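Putative methylase (Clostridium difficile, PDB 3LDU) probably methylates guanine bases of ribosomal RNA, and binds GTP in its methyltransferase domain. Local coordinates at residues Thr208-Ala213 / Glu284-Asn289; Leu190-Ala195 / Phe302-Thr307. All blocks are in the same frame, centred on the assembly; numbering follows the deposited sequence.

Interaction 1: Thr208-Ala213 / Glu284-Asn289; sequences TILIEA and EYIEFN. With GTP (guanosine-5'-triphosphate), chain B.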
ATOM      1  N   THR A 208      -4.734   4.875 -12.072  1.00 17.56           N
ATOM      2  CA  THR A 208      -3.910   4.441 -10.939  1.00 16.71           C
ATOM      3  C   THR A 208      -3.021   3.242 -11.272  1.00 14.47           C
ATOM      4  O   THR A 208      -1.836   3.234 -10.947  1.00 19.92           O
ATOM      5  CB  THR A 208      -4.807   4.064  -9.759  1.00 19.06           C
ATOM      6  OG1 THR A 208      -5.596   5.202  -9.393  1.00 26.34           O
ATOM      7  CG2 THR A 208      -3.967   3.642  -8.556  1.00 17.58           C
ATOM      8  N   ILE A 209      -3.598   2.232 -11.917  1.00 17.41           N
ATOM      9  CA  ILE A 209      -2.838   1.039 -12.240  1.00 18.00           C
ATOM     10  C   ILE A 209      -1.650   1.386 -13.133  1.00 21.07           C
ATOM     11  O   ILE A 209      -0.543   0.914 -12.904  1.00 17.70           O
ATOM     12  CB  ILE A 209      -3.741  -0.034 -12.890  1.00 16.39           C
ATOM     13  CG1 ILE A 209      -4.660  -0.611 -11.809  1.00 16.28           C
ATOM     14  CG2 ILE A 209      -2.901  -1.146 -13.528  1.00 20.08           C
ATOM     15  CD1 ILE A 209      -5.657  -1.629 -12.338  1.00 21.07           C
ATOM     16  N   LEU A 210      -1.888   2.202 -14.157  1.00 16.22           N
ATOM     17  CA  LEU A 210      -0.820   2.571 -15.084  1.00 16.42           C
ATOM     18  C   LEU A 210       0.220   3.503 -14.468  1.00 17.61           C
ATOM     19  O   LEU A 210       1.409   3.364 -14.729  1.00 19.47           O
ATOM     20  CB  LEU A 210      -1.389   3.208 -16.343  1.00 18.62           C
ATOM     21  CG  LEU A 210      -2.241   2.235 -17.146  1.00 17.55           C
ATOM     22  CD1 LEU A 210      -2.947   2.971 -18.295  1.00 20.40           C
ATOM     23  CD2 LEU A 210      -1.350   1.126 -17.642  1.00 19.97           C
ATOM     24  N   ILE A 211      -0.231   4.466 -13.676  1.00 19.39           N
ATOM     25  CA  ILE A 211       0.720   5.306 -12.937  1.00 20.17           C
ATOM     26  C   ILE A 211       1.631   4.452 -12.043  1.00 20.01           C
ATOM     27  O   ILE A 211       2.855   4.615 -12.050  1.00 20.67           O
ATOM     28  CB  ILE A 211      -0.013   6.425 -12.158  1.00 17.78           C
ATOM     29  CG1 ILE A 211      -0.675   7.378 -13.151  1.00 20.20           C
ATOM     30  CG2 ILE A 211       0.957   7.192 -11.243  1.00 17.53           C
ATOM     31  CD1 ILE A 211      -1.728   8.305 -12.549  1.00 23.39           C
ATOM     32  N   GLU A 212       1.050   3.522 -11.287  1.00 17.44           N
ATOM     33  CA  GLU A 212       1.880   2.637 -10.477  1.00 18.17           C
ATOM     34  C   GLU A 212       2.842   1.804 -11.312  1.00 18.81           C
ATOM     35  O   GLU A 212       4.009   1.624 -10.927  1.00 20.57           O
ATOM     36  CB  GLU A 212       1.045   1.758  -9.546  1.00 19.52           C
ATOM     37  CG  GLU A 212       0.269   2.557  -8.531  1.00 19.93           C
ATOM     38  CD  GLU A 212       1.172   3.148  -7.437  1.00 19.12           C
ATOM     39  OE1 GLU A 212       2.095   2.450  -6.967  1.00 20.84           O
ATOM     40  OE2 GLU A 212       0.942   4.301  -7.053  1.00 23.17           O
ATOM     41  N   ALA A 213       2.369   1.307 -12.459  1.00 16.99           N
ATOM     42  CA  ALA A 213       3.242   0.522 -13.311  1.00 16.95           C
ATOM     43  C   ALA A 213       4.374   1.369 -13.890  1.00 18.96           C
ATOM     44  O   ALA A 213       5.514   0.912 -13.951  1.00 21.54           O
ATOM     45  CB  ALA A 213       2.446  -0.175 -14.429  1.00 19.78           C
ATOM     46  N   GLU A 284       5.281  11.039 -19.418  1.00 26.46           N
ATOM     47  CA  GLU A 284       5.972  10.704 -20.661  1.00 31.84           C
ATOM     48  C   GLU A 284       5.898   9.210 -20.985  1.00 28.63           C
ATOM     49  O   GLU A 284       6.256   8.788 -22.083  1.00 29.68           O
ATOM     50  CB  GLU A 284       7.433  11.156 -20.612  1.00 36.05           C
ATOM     51  CG  GLU A 284       7.621  12.669 -20.606  1.00 50.03           C
ATOM     52  CD  GLU A 284       7.289  13.313 -21.947  1.00 63.38           C
ATOM     53  OE1 GLU A 284       7.156  12.578 -22.948  1.00 66.10           O
ATOM     54  OE2 GLU A 284       7.166  14.559 -22.001  1.00 68.18           O
ATOM     55  N   TYR A 285       5.419   8.411 -20.039  1.00 25.31           N
ATOM     56  CA  TYR A 285       5.445   6.955 -20.208  1.00 24.98           C
ATOM     57  C   TYR A 285       4.064   6.370 -20.408  1.00 27.74           C
ATOM     58  O   TYR A 285       3.934   5.178 -20.644  1.00 24.90           O
ATOM     59  CB  TYR A 285       6.126   6.278 -19.015  1.00 26.29           C
ATOM     60  CG  TYR A 285       7.524   6.795 -18.777  1.00 29.75           C
ATOM     61  CD1 TYR A 285       8.615   6.209 -19.401  1.00 31.39           C
ATOM     62  CD2 TYR A 285       7.751   7.888 -17.944  1.00 29.64           C
ATOM     63  CE1 TYR A 285       9.894   6.694 -19.202  1.00 34.28           C
ATOM     64  CE2 TYR A 285       9.024   8.374 -17.740  1.00 38.81           C
ATOM     65  CZ  TYR A 285      10.090   7.774 -18.370  1.00 38.10           C
ATOM     66  OH  TYR A 285      11.364   8.251 -18.156  1.00 40.02           O
ATOM     67  N   ILE A 286       3.036   7.211 -20.323  1.00 21.26           N
ATOM     68  CA  ILE A 286       1.669   6.723 -20.456  1.00 22.62           C
ATOM     69  C   ILE A 286       0.893   7.542 -21.463  1.00 23.48           C
ATOM     70  O   ILE A 286       0.991   8.766 -21.495  1.00 22.63           O
ATOM     71  CB  ILE A 286       0.890   6.793 -19.125  1.00 21.82           C
ATOM     72  CG1 ILE A 286       1.730   6.255 -17.979  1.00 20.46           C
ATOM     73  CG2 ILE A 286      -0.403   6.001 -19.243  1.00 20.72           C
ATOM     74  CD1 ILE A 286       1.077   6.463 -16.610  1.00 24.41           C
ATOM     75  N   GLU A 287       0.109   6.861 -22.286  1.00 21.67           N
ATOM     76  CA  GLU A 287      -0.817   7.555 -23.166  1.00 25.32           C
ATOM     77  C   GLU A 287      -2.240   7.109 -22.829  1.00 23.39           C
ATOM     78  O   GLU A 287      -2.553   5.920 -22.884  1.00 24.06           O
ATOM     79  CB  GLU A 287      -0.476   7.271 -24.629  1.00 30.61           C
ATOM     80  CG  GLU A 287      -1.469   7.854 -25.606  1.00 39.55           C
ATOM     81  CD  GLU A 287      -1.096   7.564 -27.050  1.00 42.98           C
ATOM     82  OE1 GLU A 287       0.082   7.776 -27.412  1.00 45.71           O
ATOM     83  OE2 GLU A 287      -1.986   7.136 -27.819  1.00 40.41           O
ATOM     84  N   PHE A 288      -3.080   8.072 -22.459  1.00 23.21           N
ATOM     85  CA  PHE A 288      -4.461   7.822 -22.061  1.00 24.98           C
ATOM     86  C   PHE A 288      -5.365   8.356 -23.162  1.00 25.07           C
ATOM     87  O   PHE A 288      -5.114   9.442 -23.690  1.00 26.05           O
ATOM     88  CB  PHE A 288      -4.806   8.598 -20.788  1.00 22.69           C
ATOM     89  CG  PHE A 288      -4.098   8.124 -19.539  1.00 20.11           C
ATOM     90  CD1 PHE A 288      -4.493   6.955 -18.895  1.00 19.38           C
ATOM     91  CD2 PHE A 288      -3.092   8.882 -18.975  1.00 27.30           C
ATOM     92  CE1 PHE A 288      -3.861   6.533 -17.714  1.00 22.79           C
ATOM     93  CE2 PHE A 288      -2.465   8.473 -17.804  1.00 26.06           C
ATOM     94  CZ  PHE A 288      -2.849   7.295 -17.181  1.00 25.11           C
ATOM     95  N   ASN A 289      -6.405   7.598 -23.500  1.00 23.06           N
ATOM     96  CA  ASN A 289      -7.364   7.984 -24.542  1.00 27.30           C
ATOM     97  C   ASN A 289      -8.766   7.494 -24.205  1.00 27.62           C
ATOM     98  O   ASN A 289      -8.934   6.476 -23.535  1.00 22.55           O
ATOM     99  CB  ASN A 289      -6.974   7.379 -25.895  1.00 32.48           C
ATOM    100  CG  ASN A 289      -5.774   8.058 -26.522  1.00 34.28           C
ATOM    101  OD1 ASN A 289      -5.810   9.250 -26.835  1.00 34.27           O
ATOM    102  ND2 ASN A 289      -4.701   7.295 -26.716  1.00 38.13           N
TER
HETATM  103  PG  GTP B 383      -8.679   3.393 -11.134  0.70 67.03           P
HETATM  104  O1G GTP B 383      -7.715   2.996 -12.232  0.70 70.63           O
HETATM  105  O2G GTP B 383      -7.981   3.242  -9.810  0.70 65.55           O
HETATM  106  O3G GTP B 383      -9.092   4.841 -11.267  0.70 62.43           O
HETATM  107  O3B GTP B 383      -9.971   2.419 -11.219  0.70 73.72           O
HETATM  108  PB  GTP B 383     -11.386   2.996 -11.745  0.70 99.85           P
HETATM  109  O1B GTP B 383     -12.232   3.312 -10.536  0.70 98.87           O
HETATM  110  O2B GTP B 383     -11.195   4.247 -12.560  0.70102.45           O
HETATM  111  O3A GTP B 383     -12.149   1.868 -12.616  0.70 44.75           O
HETATM  112  PA  GTP B 383     -13.725   1.672 -12.291  0.70 39.98           P
HETATM  113  O1A GTP B 383     -14.369   3.040 -12.215  0.70 59.58           O
HETATM  114  O2A GTP B 383     -13.916   0.938 -10.985  0.70 55.74           O
HETATM  115  O5' GTP B 383     -14.400   0.891 -13.519  0.90 50.49           O
HETATM  116  C5' GTP B 383     -13.587   0.671 -14.628  0.90 48.50           C
HETATM  117  C4' GTP B 383     -13.742   1.857 -15.572  0.90 43.60           C
HETATM  118  O4' GTP B 383     -14.156   1.308 -16.792  0.90 43.80           O
HETATM  119  C3' GTP B 383     -14.793   2.910 -15.212  0.90 34.80           C
HETATM  120  O3' GTP B 383     -14.135   4.154 -15.114  0.90 32.86           O
HETATM  121  C2' GTP B 383     -15.773   2.950 -16.382  0.90 35.36           C
HETATM  122  O2' GTP B 383     -16.000   4.257 -16.871  0.90 33.59           O
HETATM  123  C1' GTP B 383     -15.010   2.209 -17.451  0.90 36.80           C
HETATM  124  N9  GTP B 383     -15.811   1.412 -18.388  0.90 29.38           N
HETATM  125  C8  GTP B 383     -17.030   0.804 -18.252  0.90 30.85           C
HETATM  126  N7  GTP B 383     -17.302   0.174 -19.427  0.90 34.27           N
HETATM  127  C5  GTP B 383     -16.277   0.389 -20.291  0.90 33.33           C
HETATM  128  C6  GTP B 383     -16.036  -0.012 -21.601  0.90 38.65           C
HETATM  129  O6  GTP B 383     -16.852  -0.709 -22.223  0.90 36.72           O
HETATM  130  N1  GTP B 383     -14.858   0.387 -22.198  0.90 34.03           N
HETATM  131  C2  GTP B 383     -13.936   1.163 -21.518  0.90 32.61           C
HETATM  132  N2  GTP B 383     -12.815   1.505 -22.132  0.90 30.66           N
HETATM  133  N3  GTP B 383     -14.171   1.578 -20.210  0.90 25.23           N
HETATM  134  C4  GTP B 383     -15.331   1.172 -19.633  0.90 33.81           C

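Interaction 2: Leu190-Ala195 / Phe302-Thr307; sequences LTPWKA and FGFIIT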
ATOM      1  N   LEU A 190       2.240  -8.936  -9.096  1.00 22.77           N
ATOM      2  CA  LEU A 190       1.737 -10.299  -9.277  1.00 22.98           C
ATOM      3  C   LEU A 190       1.834 -10.770 -10.723  1.00 25.89           C
ATOM      4  O   LEU A 190       1.554 -11.923 -11.017  1.00 26.67           O
ATOM      5  CB  LEU A 190       0.291 -10.431  -8.786  1.00 19.88           C
ATOM      6  CG  LEU A 190       0.120 -10.476  -7.270  1.00 24.39           C
ATOM      7  CD1 LEU A 190      -1.306 -10.159  -6.834  1.00 22.62           C
ATOM      8  CD2 LEU A 190       0.566 -11.825  -6.724  1.00 31.08           C
ATOM      9  N   THR A 191       2.238  -9.879 -11.625  1.00 23.81           N
ATOM     10  CA  THR A 191       2.407 -10.239 -13.029  1.00 25.97           C
ATOM     11  C   THR A 191       3.878 -10.215 -13.427  1.00 28.77           C
ATOM     12  O   THR A 191       4.723  -9.684 -12.697  1.00 25.67           O
ATOM     13  CB  THR A 191       1.673  -9.247 -13.953  1.00 23.73           C
ATOM     14  OG1 THR A 191       2.458  -8.052 -14.081  1.00 23.15           O
ATOM     15  CG2 THR A 191       0.278  -8.931 -13.414  1.00 24.75           C
ATOM     16  N   PRO A 192       4.194 -10.788 -14.593  1.00 25.08           N
ATOM     17  CA  PRO A 192       5.572 -10.752 -15.094  1.00 26.97           C
ATOM     18  C   PRO A 192       5.893  -9.488 -15.884  1.00 27.80           C
ATOM     19  O   PRO A 192       6.953  -9.424 -16.500  1.00 27.88           O
ATOM     20  CB  PRO A 192       5.644 -11.969 -16.027  1.00 32.43           C
ATOM     21  CG  PRO A 192       4.322 -12.686 -15.888  1.00 33.01           C
ATOM     22  CD  PRO A 192       3.346 -11.697 -15.382  1.00 30.66           C
ATOM     23  N   TRP A 193       5.015  -8.490 -15.864  1.00 26.72           N
ATOM     24  CA  TRP A 193       5.254  -7.297 -16.672  1.00 26.93           C
ATOM     25  C   TRP A 193       6.550  -6.598 -16.278  1.00 25.51           C
ATOM     26  O   TRP A 193       6.868  -6.474 -15.092  1.00 26.76           O
ATOM     27  CB  TRP A 193       4.092  -6.298 -16.577  1.00 29.57           C
ATOM     28  CG  TRP A 193       4.368  -5.045 -17.377  1.00 28.26           C
ATOM     29  CD1 TRP A 193       4.210  -4.886 -18.726  1.00 23.31           C
ATOM     30  CD2 TRP A 193       4.895  -3.799 -16.884  1.00 23.42           C
ATOM     31  NE1 TRP A 193       4.592  -3.616 -19.104  1.00 24.93           N
ATOM     32  CE2 TRP A 193       5.022  -2.933 -17.993  1.00 22.45           C
ATOM     33  CE3 TRP A 193       5.273  -3.333 -15.617  1.00 29.12           C
ATOM     34  CZ2 TRP A 193       5.493  -1.627 -17.870  1.00 21.81           C
ATOM     35  CZ3 TRP A 193       5.746  -2.038 -15.498  1.00 28.50           C
ATOM     36  CH2 TRP A 193       5.858  -1.201 -16.616  1.00 22.17           C
ATOM     37  N   LYS A 194       7.276  -6.114 -17.281  1.00 27.31           N
ATOM     38  CA  LYS A 194       8.493  -5.328 -17.076  1.00 33.61           C
ATOM     39  C   LYS A 194       8.478  -4.163 -18.064  1.00 28.42           C
ATOM     40  O   LYS A 194       7.918  -4.286 -19.141  1.00 29.93           O
ATOM     41  CB  LYS A 194       9.737  -6.185 -17.345  1.00 41.09           C
ATOM     42  CG  LYS A 194      10.405  -6.747 -16.102  1.00 57.60           C
ATOM     43  CD  LYS A 194       9.708  -8.004 -15.605  1.00 69.96           C
ATOM     44  CE  LYS A 194      10.418  -8.582 -14.382  1.00 72.50           C
ATOM     45  NZ  LYS A 194       9.881  -9.918 -13.995  1.00 72.76           N
ATOM     46  N   ALA A 195       9.095  -3.043 -17.701  1.00 29.41           N
ATOM     47  CA  ALA A 195       9.202  -1.898 -18.607  1.00 32.87           C
ATOM     48  C   ALA A 195       9.732  -2.329 -19.975  1.00 33.67           C
ATOM     49  O   ALA A 195      10.713  -3.064 -20.062  1.00 41.28           O
ATOM     50  CB  ALA A 195      10.106  -0.816 -17.992  1.00 33.11           C
ATOM     51  N   PHE A 302       2.135 -10.880 -27.373  1.00 31.78           N
ATOM     52  CA  PHE A 302       2.814 -10.961 -26.081  1.00 31.42           C
ATOM     53  C   PHE A 302       2.663  -9.680 -25.267  1.00 31.02           C
ATOM     54  O   PHE A 302       3.557  -9.303 -24.519  1.00 33.86           O
ATOM     55  CB  PHE A 302       4.296 -11.306 -26.267  1.00 37.19           C
ATOM     56  CG  PHE A 302       4.528 -12.524 -27.124  1.00 42.21           C
ATOM     57  CD1 PHE A 302       4.063 -13.764 -26.726  1.00 48.05           C
ATOM     58  CD2 PHE A 302       5.202 -12.424 -28.329  1.00 50.55           C
ATOM     59  CE1 PHE A 302       4.265 -14.887 -27.518  1.00 49.94           C
ATOM     60  CE2 PHE A 302       5.406 -13.541 -29.124  1.00 51.92           C
ATOM     61  CZ  PHE A 302       4.939 -14.773 -28.714  1.00 47.51           C
ATOM     62  N   GLY A 303       1.523  -9.015 -25.404  1.00 28.42           N
ATOM     63  CA  GLY A 303       1.233  -7.868 -24.561  1.00 23.67           C
ATOM     64  C   GLY A 303       0.597  -8.266 -23.235  1.00 25.09           C
ATOM     65  O   GLY A 303       0.284  -9.438 -22.990  1.00 25.89           O
ATOM     66  N   PHE A 304       0.401  -7.277 -22.373  1.00 25.79           N
ATOM     67  CA  PHE A 304      -0.224  -7.490 -21.075  1.00 22.74           C
ATOM     68  C   PHE A 304      -1.426  -6.576 -20.920  1.00 21.34           C
ATOM     69  O   PHE A 304      -1.382  -5.428 -21.343  1.00 22.45           O
ATOM     70  CB  PHE A 304       0.764  -7.157 -19.953  1.00 22.07           C
ATOM     71  CG  PHE A 304       1.885  -8.133 -19.823  1.00 21.42           C
ATOM     72  CD1 PHE A 304       1.794  -9.193 -18.945  1.00 27.31           C
ATOM     73  CD2 PHE A 304       3.040  -7.982 -20.574  1.00 24.34           C
ATOM     74  CE1 PHE A 304       2.828 -10.089 -18.824  1.00 32.39           C
ATOM     75  CE2 PHE A 304       4.075  -8.878 -20.458  1.00 32.72           C
ATOM     76  CZ  PHE A 304       3.970  -9.934 -19.583  1.00 30.50           C
ATOM     77  N   ILE A 305      -2.484  -7.087 -20.297  1.00 22.22           N
ATOM     78  CA  ILE A 305      -3.597  -6.257 -19.844  1.00 20.36           C
ATOM     79  C   ILE A 305      -3.725  -6.428 -18.333  1.00 19.60           C
ATOM     80  O   ILE A 305      -3.728  -7.562 -17.833  1.00 18.37           O
ATOM     81  CB  ILE A 305      -4.921  -6.646 -20.516  1.00 18.25           C
ATOM     82  CG1 ILE A 305      -4.944  -6.129 -21.956  1.00 21.17           C
ATOM     83  CG2 ILE A 305      -6.103  -6.065 -19.733  1.00 21.27           C
ATOM     84  CD1 ILE A 305      -5.913  -6.900 -22.888  1.00 21.99           C
ATOM     85  N   ILE A 306      -3.766  -5.314 -17.601  1.00 19.67           N
ATOM     86  CA  ILE A 306      -4.042  -5.362 -16.165  1.00 18.92           C
ATOM     87  C   ILE A 306      -5.117  -4.335 -15.939  1.00 19.86           C
ATOM     88  O   ILE A 306      -4.947  -3.165 -16.314  1.00 20.26           O
ATOM     89  CB  ILE A 306      -2.799  -5.000 -15.322  1.00 19.75           C
ATOM     90  CG1 ILE A 306      -1.642  -5.955 -15.637  1.00 19.09           C
ATOM     91  CG2 ILE A 306      -3.125  -5.077 -13.828  1.00 17.45           C
ATOM     92  CD1 ILE A 306      -0.324  -5.537 -14.974  1.00 22.63           C
ATOM     93  N   THR A 307      -6.240  -4.748 -15.363  1.00 17.72           N
ATOM     94  CA  THR A 307      -7.380  -3.843 -15.318  1.00 16.23           C
ATOM     95  C   THR A 307      -8.359  -4.121 -14.178  1.00 20.97           C
ATOM     96  O   THR A 307      -8.422  -5.233 -13.646  1.00 18.63           O
ATOM     97  CB  THR A 307      -8.153  -3.880 -16.676  1.00 16.44           C
ATOM     98  OG1 THR A 307      -9.082  -2.798 -16.733  1.00 21.93           O
ATOM     99  CG2 THR A 307      -8.879  -5.219 -16.854  1.00 17.95           C
TER

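Interaction 1: Thr208-Ala213 / Glu284-Asn289
Helix residues 208-213 and strand residues 286-289 run nearly antiparallel, at 169°, with their axes 9.8 Å apart and L210 nearest I286 in the backbone. No hydrogen bond joins the two segments. The contact is apolar and buried. L210 points at the strand and carries most of the helix side. Its CG stands anti to its own carbonyl carbon (chi1 -65°), which brings CD1 up against two side chains of the strand. L210 CD1 meets F288 CE1 at 3.7 Å, approaching the ring obliquely. L210 CD1 is also 4.1 Å from CG2 of I286. That same CG2 sits over one face of the F288 ring, toward its rim, so I286, F288 and L210 form one small cluster. The other branch of I286 reaches the helix backbone. I286 CD1 ends 3.6 Å from the carbonyl O of L210, and lies 4.0 Å from CG1 of I211, whose side chain crosses that of I286 at about a right angle. I211 and F288 also touch helix 267-280. L210 rests in addition on L199 and D201 of strand 199-201. At the start of the helix segment, T208 turns away from the strand and serves the ligand. T208 OG1 donates a 3.1 Å hydrogen bond to O2G of the GTP gamma-phosphate. S206 OG binds the same nucleotide. The outermost strand 286-290 pairs in parallel with 260-264. A helix packed on the parallel part of a mixed sheet of strand order 3-2-1-4-5-7-6, with its first turn at the ligand, is the arrangement of the Rossmann-like fold of AdoMet-dependent methyltransferases.

Interaction 2: Leu190-Ala195 / Phe302-Thr307
The indole of W193 turns its edge to the face of F304 in an offset edge-to-face pair. The W193 five-membered ring and the F304 ring have centroids 5.5 Å apart and planes at 85°. The closest atoms are W193 CD1 and F304 CD2, at 3.8 Å, with CD2 lying near the indole plane. One face of the indole carries the backbone N of A195, toward the rim. One face of the F304 ring has CA of W193 over its centre, and W193 N lies over the same face. P192 comes in obliquely, its CD 3.8 Å from F304 CE1. F304 is thus met by both the backbone and the ring of W193, and by the proline before it. The W193 side chain reaches the strand because its CG stands anti to the backbone N (chi1 178°). Further along strand 304-307, T191 and I306 meet tip to tip. T191 CG2 is 3.8 Å from I306 CD1. The T191 hydroxyl faces its own loop: W193 N donates to T191 OG1 at 3.1 Å and 163°, which makes an ST turn. T191 OG1 is also hydrogen-bonded to I188 O, and W193 NE1 to R197 O. L199 of the neighbouring strand 199-201 touches W193, F304 and I306. No hydrogen bond crosses between the segments. The contact therefore rests on aromatic and aliphatic contact alone, while the polar groups of T191 and W193 are satisfied by the loop 190-195 and its sequence neighbours. This leaves the loop between helix 181-189 and strand 199-201 laid against the sheet by its apolar groups.

Interactions 1 and 2 lie about 13 Å apart, centre to centre, and use the same mixed sheet. Strands 286-290 and 304-307 follow each other in the chain but are not adjacent in the sheet: 260-264 and 199-201 lie between them. The two contacts touch directly. A213 O of interaction 1 is 3.3 Å from W193 CZ3 of interaction 2, and I209 CG2 is 3.9 Å from I306 CG2. Helix residues 208-213 thus pack on members of both contacts. T208 binds GTP directly, whereas the side chain of I306 is about 9 Å from GTP at the nearest atoms and about 7 Å, side chain to side chain, from P202, another GTP-binding residue.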